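Local structure of photoreceptor-histidine kinase BphP (Stigmatella aurantiaca DW4/3-1, 6BAF) at residues A[41-44]-A[45-49]; A[280-284]-A[285-289]; A[83-87]-A[88-92]; A[148-151]-A[152-156]. The protein binds a bilin chromophore in its photosensory domain and, as a bacterial phytochrome with a histidine kinase module, probably converts light into a signal controlling cell development. One frame throughout, in Å; residues are numbered along the deposited sequence.

Interaction 1. Residues A[41-44]-A[45-49]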
loop_
_atom_site.group_PDB
_atom_site.type_symbol
_atom_site.label_atom_id
_atom_site.label_comp_id
_atom_site.label_asym_id
_atom_site.label_seq_id
_atom_site.Cartn_x
_atom_site.Cartn_y
_atom_site.Cartn_z
ATOM N N LEU A 41 19.691 -8.383 -21.642
ATOM C CA LEU A 41 18.636 -8.148 -22.616
ATOM C C LEU A 41 18.690 -9.090 -23.819
ATOM O O LEU A 41 17.662 -9.304 -24.473
ATOM C CB LEU A 41 18.730 -6.694 -23.111
ATOM C CG LEU A 41 17.725 -5.615 -22.716
ATOM C CD1 LEU A 41 17.104 -5.832 -21.354
ATOM C CD2 LEU A 41 18.315 -4.208 -22.843
ATOM N N GLY A 42 19.848 -9.643 -24.143
ATOM C CA GLY A 42 19.970 -10.373 -25.385
ATOM C C GLY A 42 20.308 -9.525 -26.591
ATOM O O GLY A 42 20.280 -10.044 -27.708
ATOM N N ASN A 43 20.635 -8.241 -26.409
ATOM C CA ASN A 43 21.066 -7.361 -27.492
ATOM C C ASN A 43 22.369 -6.667 -27.124
ATOM O O ASN A 43 22.721 -6.539 -25.949
ATOM C CB ASN A 43 20.022 -6.296 -27.813
ATOM C CG ASN A 43 18.787 -6.866 -28.418
ATOM O OD1 ASN A 43 17.774 -7.010 -27.749
ATOM N ND2 ASN A 43 18.861 -7.218 -29.692
ATOM N N SER A 44 23.095 -6.214 -28.148
ATOM C CA SER A 44 24.327 -5.452 -27.948
ATOM C C SER A 44 24.038 -3.949 -27.894
ATOM O O SER A 44 22.963 -3.482 -28.284
ATOM C CB SER A 44 25.304 -5.722 -29.078
ATOM O OG SER A 44 24.651 -5.450 -30.308
ATOM N N ALA A 45 25.026 -3.179 -27.421
ATOM C CA ALA A 45 24.900 -1.726 -27.500
ATOM C C ALA A 45 24.730 -1.291 -28.950
ATOM O O ALA A 45 23.892 -0.431 -29.249
ATOM C CB ALA A 45 26.095 -1.021 -26.852
ATOM N N GLU A 46 25.459 -1.934 -29.875
ATOM C CA GLU A 46 25.379 -1.530 -31.278
ATOM C C GLU A 46 23.984 -1.754 -31.832
ATOM O O GLU A 46 23.489 -0.948 -32.631
ATOM C CB GLU A 46 26.415 -2.280 -32.130
ATOM C CG GLU A 46 27.858 -1.759 -32.009
ATOM C CD GLU A 46 28.608 -2.261 -30.751
ATOM O OE1 GLU A 46 29.797 -1.871 -30.575
ATOM O OE2 GLU A 46 28.018 -3.040 -29.944
ATOM N N GLN A 47 23.334 -2.848 -31.431
ATOM C CA GLN A 47 21.964 -3.074 -31.887
ATOM C C GLN A 47 21.002 -2.078 -31.260
ATOM O O GLN A 47 19.957 -1.769 -31.847
ATOM C CB GLN A 47 21.500 -4.485 -31.529
ATOM C CG GLN A 47 22.166 -5.622 -32.288
ATOM C CD GLN A 47 21.674 -6.978 -31.788
ATOM O OE1 GLN A 47 21.551 -7.214 -30.572
ATOM N NE2 GLN A 47 21.356 -7.863 -32.723
ATOM N N LEU A 48 21.316 -1.597 -30.059
ATOM C CA LEU A 48 20.399 -0.752 -29.306
ATOM C C LEU A 48 20.514 0.735 -29.678
ATOM O O LEU A 48 19.497 1.395 -29.909
ATOM C CB LEU A 48 20.654 -0.957 -27.806
ATOM C CG LEU A 48 20.266 -2.311 -27.190
ATOM C CD1 LEU A 48 20.742 -2.358 -25.744
ATOM C CD2 LEU A 48 18.785 -2.496 -27.259
ATOM N N LEU A 49 21.726 1.280 -29.729
ATOM C CA LEU A 49 21.867 2.730 -29.829
ATOM C C LEU A 49 21.301 3.240 -31.149
ATOM O O LEU A 49 21.710 2.797 -32.231
ATOM C CB LEU A 49 23.322 3.129 -29.683
ATOM C CG LEU A 49 23.887 2.859 -28.304
ATOM C CD1 LEU A 49 25.364 3.181 -28.257
ATOM C CD2 LEU A 49 23.104 3.665 -27.269
#

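Interaction 2. Residues A[280-284]-A[285-289]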
loop_
_atom_site.group_PDB
_atom_site.type_symbol
_atom_site.label_atom_id
_atom_site.label_comp_id
_atom_site.label_asym_id
_atom_site.label_seq_id
_atom_site.Cartn_x
_atom_site.Cartn_y
_atom_site.Cartn_z
ATOM N N ARG A 280 22.054 -9.391 -1.379
ATOM C CA ARG A 280 20.695 -9.012 -0.972
ATOM C C ARG A 280 20.012 -8.266 -2.122
ATOM O O ARG A 280 19.864 -7.040 -2.101
ATOM C CB ARG A 280 20.712 -8.145 0.284
ATOM C CG ARG A 280 19.586 -8.477 1.227
ATOM C CD ARG A 280 19.872 -9.882 1.730
ATOM N NE ARG A 280 18.666 -10.491 2.218
ATOM C CZ ARG A 280 18.398 -11.784 2.099
ATOM N NH1 ARG A 280 19.272 -12.614 1.511
ATOM N NH2 ARG A 280 17.240 -12.229 2.547
ATOM N N TYR A 281 19.573 -9.018 -3.134
ATOM C CA TYR A 281 18.773 -8.467 -4.236
ATOM C C TYR A 281 17.315 -8.320 -3.809
ATOM O O TYR A 281 16.456 -9.127 -4.157
ATOM C CB TYR A 281 18.858 -9.371 -5.457
ATOM C CG TYR A 281 20.221 -9.429 -6.043
ATOM C CD1 TYR A 281 20.590 -8.525 -7.021
ATOM C CD2 TYR A 281 21.149 -10.374 -5.620
ATOM C CE1 TYR A 281 21.848 -8.541 -7.574
ATOM C CE2 TYR A 281 22.411 -10.426 -6.190
ATOM C CZ TYR A 281 22.753 -9.483 -7.177
ATOM O OH TYR A 281 24.010 -9.454 -7.760
ATOM N N VAL A 282 17.024 -7.255 -3.074
ATOM C CA VAL A 282 15.662 -7.033 -2.558
ATOM C C VAL A 282 14.688 -6.821 -3.720
ATOM O O VAL A 282 14.925 -5.945 -4.569
ATOM C CB VAL A 282 15.650 -5.830 -1.612
ATOM C CG1 VAL A 282 14.273 -5.663 -0.968
ATOM C CG2 VAL A 282 16.742 -5.961 -0.572
ATOM N N PRO A 283 13.572 -7.562 -3.798
ATOM C CA PRO A 283 12.594 -7.349 -4.882
ATOM C C PRO A 283 11.936 -5.974 -4.841
ATOM O O PRO A 283 11.836 -5.306 -3.801
ATOM C CB PRO A 283 11.546 -8.445 -4.645
ATOM C CG PRO A 283 12.168 -9.410 -3.670
ATOM C CD PRO A 283 13.182 -8.648 -2.882
ATOM N N TYR A 284 11.426 -5.582 -6.007
ATOM C CA TYR A 284 10.829 -4.262 -6.187
ATOM C C TYR A 284 9.739 -3.968 -5.162
ATOM O O TYR A 284 9.748 -2.899 -4.540
ATOM C CB TYR A 284 10.257 -4.139 -7.604
ATOM C CG TYR A 284 9.555 -2.817 -7.804
ATOM C CD1 TYR A 284 10.285 -1.655 -8.030
ATOM C CD2 TYR A 284 8.159 -2.720 -7.719
ATOM C CE1 TYR A 284 9.653 -0.415 -8.177
ATOM C CE2 TYR A 284 7.519 -1.484 -7.864
ATOM C CZ TYR A 284 8.277 -0.339 -8.105
ATOM O OH TYR A 284 7.646 0.887 -8.258
ATOM N N GLU A 285 8.759 -4.892 -5.012
ATOM C CA GLU A 285 7.661 -4.703 -4.063
ATOM C C GLU A 285 8.162 -4.567 -2.625
ATOM O O GLU A 285 7.563 -3.836 -1.830
ATOM C CB GLU A 285 6.656 -5.873 -4.130
ATOM C CG GLU A 285 5.679 -5.873 -5.322
ATOM C CD GLU A 285 4.669 -7.062 -5.279
ATOM O OE1 GLU A 285 4.572 -7.823 -6.293
ATOM O OE2 GLU A 285 3.972 -7.224 -4.222
ATOM N N VAL A 286 9.231 -5.273 -2.254
ATOM C CA VAL A 286 9.766 -5.111 -0.897
ATOM C C VAL A 286 10.444 -3.754 -0.749
ATOM O O VAL A 286 10.171 -3.008 0.208
ATOM C CB VAL A 286 10.713 -6.274 -0.558
ATOM C CG1 VAL A 286 11.317 -6.135 0.840
ATOM C CG2 VAL A 286 9.995 -7.585 -0.722
ATOM N N ARG A 287 11.318 -3.388 -1.705
ATOM C CA ARG A 287 11.994 -2.093 -1.604
ATOM C C ARG A 287 10.987 -0.973 -1.469
ATOM O O ARG A 287 11.115 -0.101 -0.606
ATOM C CB ARG A 287 12.877 -1.812 -2.827
ATOM C CG ARG A 287 14.047 -2.703 -2.971
ATOM C CD ARG A 287 15.119 -2.059 -3.871
ATOM N NE ARG A 287 14.633 -1.395 -5.088
ATOM C CZ ARG A 287 14.563 -1.973 -6.283
ATOM N NH1 ARG A 287 14.897 -3.252 -6.410
ATOM N NH2 ARG A 287 14.143 -1.274 -7.342
ATOM N N THR A 288 9.960 -0.999 -2.309
ATOM C CA THR A 288 8.948 0.055 -2.300
ATOM C C THR A 288 8.130 0.058 -1.005
ATOM O O THR A 288 7.739 1.126 -0.509
ATOM C CB THR A 288 8.063 -0.146 -3.519
ATOM O OG1 THR A 288 8.932 -0.473 -4.612
ATOM C CG2 THR A 288 7.446 1.116 -3.864
ATOM N N ALA A 289 7.842 -1.132 -0.460
ATOM C CA ALA A 289 7.174 -1.216 0.837
ATOM C C ALA A 289 8.046 -0.578 1.906
ATOM O O ALA A 289 7.581 0.230 2.730
ATOM C CB ALA A 289 6.871 -2.696 1.153
#

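Interaction 3. Residues A[83-87]-A[88-92]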
loop_
_atom_site.group_PDB
_atom_site.type_symbol
_atom_site.label_atom_id
_atom_site.label_comp_id
_atom_site.label_asym_id
_atom_site.label_seq_id
_atom_site.Cartn_x
_atom_site.Cartn_y
_atom_site.Cartn_z
ATOM N N VAL A 83 8.124 -6.011 -21.582
ATOM C CA VAL A 83 8.342 -7.365 -22.077
ATOM C C VAL A 83 9.256 -7.259 -23.290
ATOM O O VAL A 83 8.856 -6.733 -24.334
ATOM C CB VAL A 83 7.021 -8.064 -22.421
ATOM C CG1 VAL A 83 7.279 -9.464 -22.970
ATOM C CG2 VAL A 83 6.096 -8.084 -21.169
ATOM N N TRP A 84 10.478 -7.744 -23.154
ATOM C CA TRP A 84 11.485 -7.635 -24.206
ATOM C C TRP A 84 11.483 -8.863 -25.103
ATOM O O TRP A 84 11.968 -9.926 -24.700
ATOM C CB TRP A 84 12.867 -7.449 -23.594
ATOM C CG TRP A 84 13.247 -6.068 -23.702
ATOM C CD1 TRP A 84 12.756 -5.030 -22.959
ATOM C CD2 TRP A 84 14.195 -5.504 -24.570
ATOM N NE1 TRP A 84 13.334 -3.845 -23.330
ATOM C CE2 TRP A 84 14.231 -4.100 -24.303
ATOM C CE3 TRP A 84 15.029 -6.027 -25.524
ATOM C CZ2 TRP A 84 15.059 -3.226 -24.961
ATOM C CZ3 TRP A 84 15.846 -5.153 -26.173
ATOM C CH2 TRP A 84 15.856 -3.762 -25.886
ATOM N N ARG A 85 11.011 -8.697 -26.338
ATOM C CA ARG A 85 11.043 -9.756 -27.348
ATOM C C ARG A 85 12.339 -9.638 -28.137
ATOM O O ARG A 85 12.494 -8.732 -28.959
ATOM C CB ARG A 85 9.837 -9.659 -28.281
ATOM C CG ARG A 85 9.662 -10.872 -29.215
ATOM C CD ARG A 85 8.223 -11.012 -29.627
ATOM N NE ARG A 85 7.512 -11.772 -28.602
ATOM C CZ ARG A 85 6.217 -12.094 -28.648
ATOM N NH1 ARG A 85 5.454 -11.691 -29.667
ATOM N NH2 ARG A 85 5.677 -12.790 -27.644
ATOM N N VAL A 86 13.268 -10.555 -27.912
ATOM C CA VAL A 86 14.553 -10.438 -28.587
ATOM C C VAL A 86 14.641 -11.445 -29.731
ATOM O O VAL A 86 14.715 -11.041 -30.903
ATOM C CB VAL A 86 15.732 -10.562 -27.598
ATOM C CG1 VAL A 86 15.555 -11.771 -26.646
ATOM C CG2 VAL A 86 17.045 -10.617 -28.348
ATOM N N ASP A 87 14.609 -12.748 -29.449
ATOM C CA ASP A 87 14.753 -13.630 -30.612
ATOM C C ASP A 87 13.942 -14.935 -30.733
ATOM O O ASP A 87 14.462 -15.895 -31.288
ATOM C CB ASP A 87 16.243 -13.992 -30.762
ATOM C CG ASP A 87 16.746 -13.831 -32.206
ATOM O OD1 ASP A 87 17.973 -13.629 -32.393
ATOM O OD2 ASP A 87 15.910 -13.887 -33.143
ATOM N N GLY A 88 12.697 -15.022 -30.269
ATOM C CA GLY A 88 12.005 -14.089 -29.397
ATOM C C GLY A 88 10.803 -14.909 -29.001
ATOM O O GLY A 88 9.819 -14.845 -29.739
ATOM N N VAL A 89 10.787 -15.666 -27.892
ATOM C CA VAL A 89 11.376 -15.497 -26.530
ATOM C C VAL A 89 11.316 -14.072 -25.933
ATOM O O VAL A 89 12.079 -13.150 -26.253
ATOM C CB VAL A 89 12.827 -16.107 -26.371
ATOM C CG1 VAL A 89 13.870 -15.541 -27.298
ATOM C CG2 VAL A 89 13.286 -15.954 -24.916
ATOM N N ASP A 90 10.354 -13.970 -25.016
ATOM C CA ASP A 90 10.115 -12.808 -24.184
ATOM C C ASP A 90 10.911 -12.874 -22.891
ATOM O O ASP A 90 11.035 -13.933 -22.270
ATOM C CB ASP A 90 8.637 -12.701 -23.829
ATOM C CG ASP A 90 7.795 -12.363 -25.010
ATOM O OD1 ASP A 90 8.375 -11.915 -26.020
ATOM O OD2 ASP A 90 6.559 -12.540 -24.937
ATOM N N ARG A 91 11.412 -11.718 -22.471
ATOM C CA ARG A 91 11.984 -11.529 -21.148
ATOM C C ARG A 91 11.163 -10.459 -20.432
ATOM O O ARG A 91 10.656 -9.518 -21.059
ATOM C CB ARG A 91 13.449 -11.132 -21.239
ATOM C CG ARG A 91 14.408 -12.235 -21.665
ATOM C CD ARG A 91 15.465 -11.583 -22.486
ATOM N NE ARG A 91 16.843 -11.975 -22.198
ATOM C CZ ARG A 91 17.614 -12.666 -23.033
ATOM N NH1 ARG A 91 17.133 -13.066 -24.215
ATOM N NH2 ARG A 91 18.872 -12.935 -22.691
ATOM N N PHE A 92 10.981 -10.624 -19.133
ATOM C CA PHE A 92 10.061 -9.782 -18.385
ATOM C C PHE A 92 10.849 -8.911 -17.418
ATOM O O PHE A 92 11.806 -9.378 -16.786
ATOM C CB PHE A 92 9.019 -10.636 -17.663
ATOM C CG PHE A 92 8.092 -11.341 -18.607
ATOM C CD1 PHE A 92 8.522 -12.462 -19.314
ATOM C CD2 PHE A 92 6.794 -10.867 -18.814
ATOM C CE1 PHE A 92 7.679 -13.097 -20.218
ATOM C CE2 PHE A 92 5.940 -11.503 -19.705
ATOM C CZ PHE A 92 6.385 -12.624 -20.413
#

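Interaction 4. Residues A[148-151]-A[152-156]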
loop_
_atom_site.group_PDB
_atom_site.type_symbol
_atom_site.label_atom_id
_atom_site.label_comp_id
_atom_site.label_asym_id
_atom_site.label_seq_id
_atom_site.Cartn_x
_atom_site.Cartn_y
_atom_site.Cartn_z
ATOM N N GLN A 148 12.684 -3.378 13.122
ATOM C CA GLN A 148 12.174 -4.753 13.114
ATOM C C GLN A 148 11.340 -5.026 11.867
ATOM O O GLN A 148 11.477 -6.077 11.232
ATOM C CB GLN A 148 11.312 -5.024 14.360
ATOM C CG GLN A 148 12.053 -5.018 15.690
ATOM C CD GLN A 148 12.860 -6.304 15.950
ATOM O OE1 GLN A 148 13.154 -7.096 15.025
ATOM N NE2 GLN A 148 13.276 -6.481 17.215
ATOM N N GLU A 149 10.490 -4.080 11.479
ATOM C CA GLU A 149 9.680 -4.274 10.270
ATOM C C GLU A 149 10.546 -4.382 9.011
ATOM O O GLU A 149 10.373 -5.300 8.187
ATOM C CB GLU A 149 8.688 -3.115 10.151
ATOM C CG GLU A 149 7.576 -3.362 9.158
ATOM C CD GLU A 149 6.558 -4.389 9.676
ATOM O OE1 GLU A 149 6.459 -4.590 10.918
ATOM O OE2 GLU A 149 5.864 -5.000 8.829
ATOM N N VAL A 150 11.506 -3.455 8.835
ATOM C CA VAL A 150 12.320 -3.484 7.605
ATOM C C VAL A 150 13.191 -4.732 7.548
ATOM O O VAL A 150 13.438 -5.294 6.479
ATOM C CB VAL A 150 13.180 -2.208 7.509
ATOM C CG1 VAL A 150 14.227 -2.357 6.357
ATOM C CG2 VAL A 150 12.276 -0.991 7.312
ATOM N N ARG A 151 13.731 -5.154 8.679
ATOM C CA ARG A 151 14.540 -6.366 8.663
ATOM C C ARG A 151 13.690 -7.592 8.352
ATOM O O ARG A 151 14.130 -8.499 7.627
ATOM C CB ARG A 151 15.242 -6.530 10.008
ATOM C CG ARG A 151 16.160 -7.713 10.003
ATOM C CD ARG A 151 17.067 -7.726 11.206
ATOM N NE ARG A 151 16.917 -8.948 11.975
ATOM C CZ ARG A 151 17.399 -10.124 11.605
ATOM N NH1 ARG A 151 18.055 -10.249 10.467
ATOM N NH2 ARG A 151 17.220 -11.187 12.365
ATOM N N GLY A 152 12.459 -7.633 8.880
ATOM C CA GLY A 152 11.564 -8.732 8.540
ATOM C C GLY A 152 11.234 -8.800 7.059
ATOM O O GLY A 152 11.288 -9.870 6.451
ATOM N N LEU A 153 10.898 -7.659 6.447
ATOM C CA LEU A 153 10.566 -7.676 5.014
ATOM C C LEU A 153 11.761 -8.051 4.134
ATOM O O LEU A 153 11.598 -8.749 3.124
ATOM C CB LEU A 153 10.035 -6.311 4.585
ATOM C CG LEU A 153 8.719 -5.962 5.248
ATOM C CD1 LEU A 153 8.394 -4.466 5.071
ATOM C CD2 LEU A 153 7.612 -6.874 4.674
ATOM N N THR A 154 12.967 -7.558 4.455
ATOM C CA THR A 154 14.103 -7.696 3.528
ATOM C C THR A 154 14.962 -8.907 3.835
ATOM O O THR A 154 15.679 -9.409 2.957
ATOM C CB THR A 154 15.013 -6.454 3.601
ATOM O OG1 THR A 154 15.575 -6.375 4.924
ATOM C CG2 THR A 154 14.228 -5.167 3.368
ATOM N N GLY A 155 14.964 -9.370 5.077
ATOM C CA GLY A 155 15.933 -10.401 5.393
ATOM C C GLY A 155 17.352 -9.911 5.628
ATOM O O GLY A 155 18.270 -10.730 5.698
ATOM N N PHE A 156 17.569 -8.608 5.746
ATOM C CA PHE A 156 18.916 -8.115 6.005
ATOM C C PHE A 156 19.424 -8.553 7.388
ATOM O O PHE A 156 18.675 -8.573 8.371
ATOM C CB PHE A 156 18.920 -6.583 5.890
ATOM C CG PHE A 156 19.312 -6.064 4.512
ATOM C CD1 PHE A 156 20.635 -6.145 4.069
ATOM C CD2 PHE A 156 18.362 -5.451 3.677
ATOM C CE1 PHE A 156 21.036 -5.615 2.798
ATOM C CE2 PHE A 156 18.735 -4.919 2.415
ATOM C CZ PHE A 156 20.081 -5.015 1.975
#

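Interaction 1. Residues A[41-44]-A[45-49]
The amide of Gln-47 is gripped from opposite faces of its plane: Asn-43 ND2 approaches OE1 from one face and the backbone N of Ser-44 from the other. Both belong to the start of helix 45-48 in the PAS domain, where Ser-44 is the N-cap and forms a capping box with Gln-47. The two carboxamides are turned 53° against each other. Gln-47 OE1 lies close to the amide plane of Asn-43, whereas Asn-43 ND2 stands well above the plane of the accepting carbonyl, at 2.8 Å from Gln-47 OE1 and off its lone pairs. Ser-44 N, 3.0 Å from the same Gln-47 OE1, is tilted less from that plane. Two donors thus fix the end of an exposed side chain that reaches, extended beyond CG, back to the residues before the helix. In the reciprocal half of the box, Gln-47 N donates to Ser-44 OG at 3.1 Å. That hydroxyl sits between the backbone N and the carbonyl carbon of its own residue (chi1 55°), a position that turns it to the N-H of Gln-47 in the first turn. Ser-44 O also receives a weak bond from Leu-48 N.

Gly-42 has positive phi where helix 37-41 ends, and the chain turns there into the next helix. On the buried side Leu-48 CD2 lies 4.0 Å from Asn-43 CB, and Trp-84 and Phe-56 close over Asn-43 and Leu-48. Leu-41 joins this apolar patch through one methyl, its CD2 standing 4.2 Å from Leu-48 CD1.

Interaction 2. Residues A[280-284]-A[285-289]
The backbone runs extended through Val-282 and Pro-283 and turns helical at Tyr-284, with Pro-283 O accepting from Arg-287 N at 2.9 Å. This is the N-terminus of helix 284-300 in the GAF domain, and Pro-283 holds its N-cap position. Across the first turn, the side chains of Val-282 and Val-286 meet at about a right angle. Their CG1 methyls are only 3.5 Å apart, a tight contact, while Val-286 CG2 packs alongside the ring carbons of Pro-283.

Arg-287 folds back toward the incoming loop. Its chain bends at chi3 (-43°), which brings Arg-287 NH1 to 3.3 Å from Val-282 O, nearly in line with that carbonyl. The guanidinium stands almost perpendicular to the Tyr-284 ring, with NH2 at the ring edge and Tyr-284 CA over one of the guanidinium faces. NH2 also makes a salt bridge to Glu-109, so this arginine ties the start of the GAF helix to a strand of the PAS sheet. Glu-285 is held by the backbone N atoms of Phe-119 and Phe-122, at the beginning of helix 120-135.

Tyr-284 projects its ring toward the PAS residues Asp-94 and Ile-96, and Phe-123 of the second subunit packs on it. Tyr-284 O takes two bonds from Thr-288, one from the backbone N at 2.9 Å and a shorter one from the hydroxyl. Besides donating to Tyr-284 O at 2.6 Å, Thr-288 OG1 lies over the centre of the Tyr-284 ring, 3.5 Å above its plane.

Interaction 3. Residues A[83-87]-A[88-92]
Strands 83-85 and 90-92 run antiparallel at 155°, their axes 4.5 Å apart at the closest approach. Trp-84 and Arg-91 form the hydrogen-bonded pair, with Trp-84 N 2.8 Å from Arg-91 O and a matching bond returning from Arg-91 N to Trp-84 O. The flanking pairs, Val-83 with Phe-92 and Arg-85 with Asp-90, are non-hydrogen-bonded and direct their side chains to the opposite face from Trp-84.

On that face Arg-85 holds Asp-90 side-on, NE meeting OD1 at 2.7 Å and NH2 meeting OD2 at 2.9 Å. The guanidinium and carboxylate planes are only 11° apart, and OD1 is met on its syn lone pair. A bend at chi3 (-85°) turns the arginine head across to the neighbouring strand. Val-83 packs between Asp-90 and Phe-92: its CG1 is 3.6 Å from Asp-90 CG and also lies over one face of the phenyl ring in a CH-pi contact.

This is the beta hairpin of strands 80-85 and 90-100 in the PAS antiparallel sheet; its first strand also bonds through Val-83 and Arg-85 to the backbone of Glu-58 and Phe-56. Helix 59-69 packs on the Val-83 face, while on the other the Trp-84 ring meets Phe-56. The exposed turn is modelled with cis peptide bonds before both Gly-88 and Val-89, an unusual pair that may be uncertain. Val-86 N donates a weak bond to Val-89 O.

Interaction 4. Residues A[148-151]-A[152-156]
Val-150 O takes two bonds from Thr-154, the backbone N at 3.1 Å and the hydroxyl OG1 at 2.9 Å, which reach it from opposite faces of the carbonyl plane. With chi1 at 64° the hydroxyl turns back over its own backbone, where it can reach the carbonyl of the turn before. From there Thr-154 OG1 also accepts from Phe-156 N at 3.1 Å, closing an ST turn, so one threonine side chain links the last helical turn to the residue that leaves it. The Thr-154 methyl CG2 lies 4.1 Å from Val-150 CG1, and both side chains pack on Cys-290 of helix 284-300.

Arg-151 spans the helix end on another side. Its CG is anti to the backbone N (chi1 -176°), and a bend further out at chi3 carries Arg-151 NH1 to Phe-156 O at 2.8 Å. The acceptor lies only 3° out of the guanidinium plane, at its edge, and the aliphatic part of the arginine passes close to the same oxygen: Arg-151 CG is 3.1 Å from Phe-156 O. Both the N-H and the carbonyl of Phe-156 are therefore held by side chains of the preceding turns. Gly-155 N still bonds to Arg-151 O at 2.8 Å, and positive phi at Gly-155 then breaks the helical course.

Leu-153 rests its CG against Glu-149 O and reaches Val-286, while the Glu-149 carboxylate is paired with Arg-132. The Phe-156 ring turns inward onto Met-257 and Cys-273 of the central sheet, and the side chain of Phe-156 is about 8 Å from the bound bilin (BLR). The whole is a glycine-terminated helix C-terminus, leading from helix 139-154 into strand 158-164 of the GAF fold.

Interactions 1 and 3 belong to the PAS domain and touch each other, Val-86 of the hairpin packing against the Gly-42 carbonyl; interactions 2 and 4 lie in the GAF domain, where Arg-280 NH2 probably hydrogen-bonds to Thr-154 O and Val-286 meets Leu-153. Interaction 3 is a surface contact; the other three are partly buried. Two are helix starts with different chemistry: residues 41-49 use a side-chain capping box, residues 280-289 a proline N-cap and an arginine that also reaches the PAS sheet. Interaction 4 is a helix end, held by threonine and arginine, whereas the hairpin relies on strand pairing and a salt bridge. Interaction 2 alone also meets the second subunit.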